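Local coordinates for protein mycolic acid synthase (Mycobacterium tuberculosis, PDB 1L1E) that probably transfers a methylene group from S-adenosyl-L-methionine to a double bond of an alpha mycolic acid, making the proximal cyclopropane ring, at residues 55-59 with 60-64; 193-196 with 197-201. One frame throughout, in Å; residues are numbered along the deposited sequence.

Overall arrangement
Both contacts are local ones at the C-terminal ends of helices in the same Rossmann-type methyltransferase fold. Contact 1 comes first along the chain, where helix 45-58 runs out into the loop leading to strand 67-71; contact 2 follows much later, at the end of helix 189-199. Their centres lie about 32 Å apart on opposite sides of the chain's centre, and their nearest atoms remain about 17 Å from each other. The bound S-adenosyl-L-homocysteine lies about 9 Å from the side chain of A56 and about 7 Å from that of F200, touching neither. Contact 1 rests on the mixed sheet, whereas contact 2 packs on helix 256-274, close to the probable active-site residue C269.

Contact 1. Residues 55-59 with 60-64; sequences LALGK and LNLEP
L57 and L60 share one side-chain shape, CG anti to the carbonyl carbon (chi1 -60° and -57°) and an extended second torsion, and this brings CD2 of L57 to 4.1 Å from CD1 of L60 as the two chains cross obliquely. L62 adds a second apolar touch from just beyond the turn, its CD1 lying 4.2 Å from CB of L57. The backbone here is a type I beta turn from G58 to N61, where helix 45-58 gives way to the loop. N61 is the first residue to leave helical angles, and its positive phi (40°) swings the chain off the helix. The carbonyl of L57 has two partners: L60 N donates to L57 O at 3.0 Å, approaching from above the carbonyl plane, and a water donates to L57 O at 2.8 Å. The same water accepts from L62 N at 2.7 Å, so it ties the departing chain back to the last helical turn. ND2 of N61 comes within 3.2 Å of G58 O. K59 extends its chain away from the turn, and NZ is hydrogen-bonded to Q282 and Q226. L60 O accepts from R132, while the L60 side chain, like that of A56, lies against L165 of strand 163-170. On the flank formed by helix 77-86, Y86 meets both L57 and L62; strand 279-286 receives A56 at Q282 and K59 at T284.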
loop_
_atom_site.group_PDB
_atom_site.type_symbol
_atom_site.label_atom_id
_atom_site.label_comp_id
_atom_site.label_asym_id
_atom_site.label_seq_id
_atom_site.Cartn_x
_atom_site.Cartn_y
_atom_site.Cartn_z
ATOM N N LEU A 55 -11.198 -6.590 0.583
ATOM C CA LEU A 55 -10.602 -7.492 1.566
ATOM C C LEU A 55 -10.123 -6.712 2.787
ATOM O O LEU A 55 -10.397 -7.085 3.929
ATOM C CB LEU A 55 -9.421 -8.250 0.951
ATOM C CG LEU A 55 -8.631 -9.140 1.923
ATOM C CD1 LEU A 55 -9.478 -10.355 2.341
ATOM C CD2 LEU A 55 -7.334 -9.598 1.254
ATOM N N ALA A 56 -9.404 -5.624 2.536
ATOM C CA ALA A 56 -8.879 -4.791 3.613
ATOM C C ALA A 56 -9.993 -4.147 4.413
ATOM O O ALA A 56 -10.029 -4.250 5.627
ATOM C CB ALA A 56 -7.963 -3.721 3.045
ATOM N N LEU A 57 -10.918 -3.500 3.719
ATOM C CA LEU A 57 -12.023 -2.813 4.372
ATOM C C LEU A 57 -12.975 -3.759 5.094
ATOM O O LEU A 57 -13.525 -3.402 6.120
ATOM C CB LEU A 57 -12.777 -1.965 3.351
ATOM C CG LEU A 57 -11.926 -0.889 2.661
ATOM C CD1 LEU A 57 -12.795 -0.122 1.662
ATOM C CD2 LEU A 57 -11.334 0.069 3.716
ATOM N N GLY A 58 -13.164 -4.961 4.562
ATOM C CA GLY A 58 -14.048 -5.915 5.204
ATOM C C GLY A 58 -13.597 -6.243 6.617
ATOM O O GLY A 58 -14.406 -6.589 7.474
ATOM N N LYS A 59 -12.295 -6.122 6.859
ATOM C CA LYS A 59 -11.707 -6.411 8.166
ATOM C C LYS A 59 -11.922 -5.311 9.208
ATOM O O LYS A 59 -11.734 -5.532 10.412
ATOM C CB LYS A 59 -10.206 -6.673 8.000
ATOM C CG LYS A 59 -9.899 -7.939 7.204
ATOM C CD LYS A 59 -8.425 -8.076 6.926
ATOM C CE LYS A 59 -8.112 -9.350 6.161
ATOM N NZ LYS A 59 -6.708 -9.335 5.617
ATOM N N LEU A 60 -12.318 -4.131 8.751
ATOM C CA LEU A 60 -12.542 -3.007 9.653
ATOM C C LEU A 60 -13.982 -2.949 10.169
ATOM O O LEU A 60 -14.357 -2.017 10.887
ATOM C CB LEU A 60 -12.176 -1.699 8.940
ATOM C CG LEU A 60 -10.741 -1.650 8.408
ATOM C CD1 LEU A 60 -10.462 -0.317 7.721
ATOM C CD2 LEU A 60 -9.788 -1.849 9.561
ATOM N N ASN A 61 -14.778 -3.951 9.804
ATOM C CA ASN A 61 -16.176 -4.044 10.216
ATOM C C ASN A 61 -16.870 -2.671 10.185
ATOM O O ASN A 61 -17.495 -2.234 11.155
ATOM C CB ASN A 61 -16.253 -4.700 11.603
ATOM C CG ASN A 61 -15.691 -6.121 11.602
ATOM O OD1 ASN A 61 -15.344 -6.671 12.651
ATOM N ND2 ASN A 61 -15.606 -6.724 10.413
ATOM N N LEU A 62 -16.740 -2.008 9.041
ATOM C CA LEU A 62 -17.322 -0.693 8.809
ATOM C C LEU A 62 -18.848 -0.650 8.913
ATOM O O LEU A 62 -19.552 -1.530 8.405
ATOM C CB LEU A 62 -16.907 -0.177 7.428
ATOM C CG LEU A 62 -15.448 0.242 7.241
ATOM C CD1 LEU A 62 -15.194 0.538 5.778
ATOM C CD2 LEU A 62 -15.150 1.479 8.095
ATOM N N GLU A 63 -19.350 0.383 9.580
ATOM C CA GLU A 63 -20.787 0.573 9.738
ATOM C C GLU A 63 -21.107 1.956 9.177
ATOM O O GLU A 63 -20.288 2.875 9.276
ATOM C CB GLU A 63 -21.176 0.505 11.211
ATOM C CG GLU A 63 -20.751 -0.777 11.919
ATOM C CD GLU A 63 -21.496 -2.003 11.432
ATOM O OE1 GLU A 63 -21.253 -3.099 11.983
ATOM O OE2 GLU A 63 -22.321 -1.879 10.502
ATOM N N PRO A 64 -22.298 2.123 8.580
ATOM C CA PRO A 64 -22.684 3.416 8.008
ATOM C C PRO A 64 -22.562 4.578 8.992
ATOM O O PRO A 64 -22.963 4.472 10.145
ATOM C CB PRO A 64 -24.129 3.183 7.564
ATOM C CG PRO A 64 -24.127 1.730 7.187
ATOM C CD PRO A 64 -23.334 1.105 8.327
HETATM O O HOH W 1 -16.288 -3.464 6.770
#

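Contact 2. Residues 193-196 with 197-201; sequences KFIL and AEIFP
I195 puts two of its branches against the last turn of helix 189-199, which widens here into a pi-type turn before the chain leaves the helix. Its chi1 (-65°) splits them, sending CG1 and CD1 toward I199 and CG2 toward F200. CD1 of I195 lies 3.9 Å from CG1 of I199, the two side chains running side by side in the same direction. I199 fills one face of the F200 ring from within its own segment, with CG2 over the centre. From the same side CG2 of I195 comes in obliquely at the ring's rim, 3.7 Å from CD1 of F200, and H141 meets the ring edge-to-face. On another side of the helix, F194 and E198 cross at about a right angle. CB of E198 fills one face of the F194 ring, and chi1 (-51°) sets CG of E198 3.8 Å from CE1 of F194. The bend at chi2 then turns the carboxylate, its plane 36° from that of the ring, and it forms a salt bridge with R261; K264 makes a cation-pi contact with F194. Y265 of helix 256-274 packs on F194, I195 and I199, and I195 also touches C269, the probable active-site cysteine. The wide turn closes at I195 O, which accepts F200 N at 2.9 Å, nearly along the C=O axis, and a weak bond from I199 N.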
loop_
_atom_site.group_PDB
_atom_site.type_symbol
_atom_site.label_atom_id
_atom_site.label_comp_id
_atom_site.label_asym_id
_atom_site.label_seq_id
_atom_site.Cartn_x
_atom_site.Cartn_y
_atom_site.Cartn_z
ATOM N N LYS A 193 19.366 -2.813 -2.572
ATOM C CA LYS A 193 19.851 -1.448 -2.428
ATOM C C LYS A 193 19.139 -0.589 -3.466
ATOM O O LYS A 193 18.714 0.532 -3.188
ATOM C CB LYS A 193 21.361 -1.385 -2.660
ATOM C CG LYS A 193 21.912 0.026 -2.623
ATOM C CD LYS A 193 23.409 0.039 -2.837
ATOM C CE LYS A 193 23.960 1.446 -2.706
ATOM N NZ LYS A 193 25.428 1.466 -2.888
ATOM N N PHE A 194 19.022 -1.138 -4.669
ATOM C CA PHE A 194 18.353 -0.471 -5.778
ATOM C C PHE A 194 16.908 -0.141 -5.395
ATOM O O PHE A 194 16.427 0.966 -5.642
ATOM C CB PHE A 194 18.366 -1.389 -7.003
ATOM C CG PHE A 194 17.486 -0.924 -8.125
ATOM C CD1 PHE A 194 17.927 0.046 -9.020
ATOM C CD2 PHE A 194 16.214 -1.467 -8.297
ATOM C CE1 PHE A 194 17.114 0.467 -10.072
ATOM C CE2 PHE A 194 15.393 -1.052 -9.345
ATOM C CZ PHE A 194 15.847 -0.083 -10.233
ATOM N N ILE A 195 16.222 -1.107 -4.789
ATOM C CA ILE A 195 14.834 -0.915 -4.393
ATOM C C ILE A 195 14.679 0.123 -3.291
ATOM O O ILE A 195 13.772 0.957 -3.337
ATOM C CB ILE A 195 14.187 -2.239 -3.928
ATOM C CG1 ILE A 195 14.108 -3.222 -5.100
ATOM C CG2 ILE A 195 12.800 -1.974 -3.368
ATOM C CD1 ILE A 195 13.409 -2.673 -6.331
ATOM N N LEU A 196 15.559 0.072 -2.299
ATOM C CA LEU A 196 15.490 1.020 -1.200
ATOM C C LEU A 196 15.906 2.417 -1.618
ATOM O O LEU A 196 15.464 3.397 -1.022
ATOM C CB LEU A 196 16.356 0.558 -0.027
ATOM C CG LEU A 196 15.699 -0.466 0.903
ATOM C CD1 LEU A 196 16.678 -0.889 1.988
ATOM C CD2 LEU A 196 14.444 0.147 1.522
ATOM N N ALA A 197 16.747 2.518 -2.644
ATOM C CA ALA A 197 17.202 3.827 -3.095
ATOM C C ALA A 197 16.242 4.478 -4.086
ATOM O O ALA A 197 15.878 5.643 -3.933
ATOM C CB ALA A 197 18.591 3.716 -3.711
ATOM N N GLU A 198 15.818 3.718 -5.089
ATOM C CA GLU A 198 14.922 4.242 -6.109
ATOM C C GLU A 198 13.429 4.143 -5.793
ATOM O O GLU A 198 12.688 5.111 -5.973
ATOM C CB GLU A 198 15.195 3.536 -7.438
ATOM C CG GLU A 198 16.655 3.532 -7.861
ATOM C CD GLU A 198 17.257 4.922 -7.886
ATOM O OE1 GLU A 198 16.575 5.850 -8.365
ATOM O OE2 GLU A 198 18.412 5.087 -7.435
ATOM N N ILE A 199 12.988 2.982 -5.317
ATOM C CA ILE A 199 11.570 2.769 -5.028
ATOM C C ILE A 199 11.086 3.209 -3.650
ATOM O O ILE A 199 9.973 3.718 -3.522
ATOM C CB ILE A 199 11.189 1.283 -5.219
ATOM C CG1 ILE A 199 11.644 0.803 -6.602
ATOM C CG2 ILE A 199 9.685 1.104 -5.063
ATOM C CD1 ILE A 199 11.046 1.585 -7.763
ATOM N N PHE A 200 11.901 3.007 -2.620
ATOM C CA PHE A 200 11.496 3.398 -1.274
ATOM C C PHE A 200 12.516 4.311 -0.580
ATOM O O PHE A 200 12.959 4.036 0.539
ATOM C CB PHE A 200 11.238 2.144 -0.422
ATOM C CG PHE A 200 10.123 1.264 -0.944
ATOM C CD1 PHE A 200 10.372 -0.061 -1.299
ATOM C CD2 PHE A 200 8.827 1.754 -1.066
ATOM C CE1 PHE A 200 9.346 -0.884 -1.766
ATOM C CE2 PHE A 200 7.793 0.940 -1.532
ATOM C CZ PHE A 200 8.057 -0.382 -1.881
ATOM N N PRO A 201 12.891 5.425 -1.236
ATOM C CA PRO A 201 13.859 6.377 -0.674
ATOM C C PRO A 201 13.516 6.758 0.764
ATOM O O PRO A 201 12.445 7.311 1.031
ATOM C CB PRO A 201 13.751 7.578 -1.615
ATOM C CG PRO A 201 13.364 6.958 -2.914
ATOM C CD PRO A 201 12.325 5.944 -2.493
#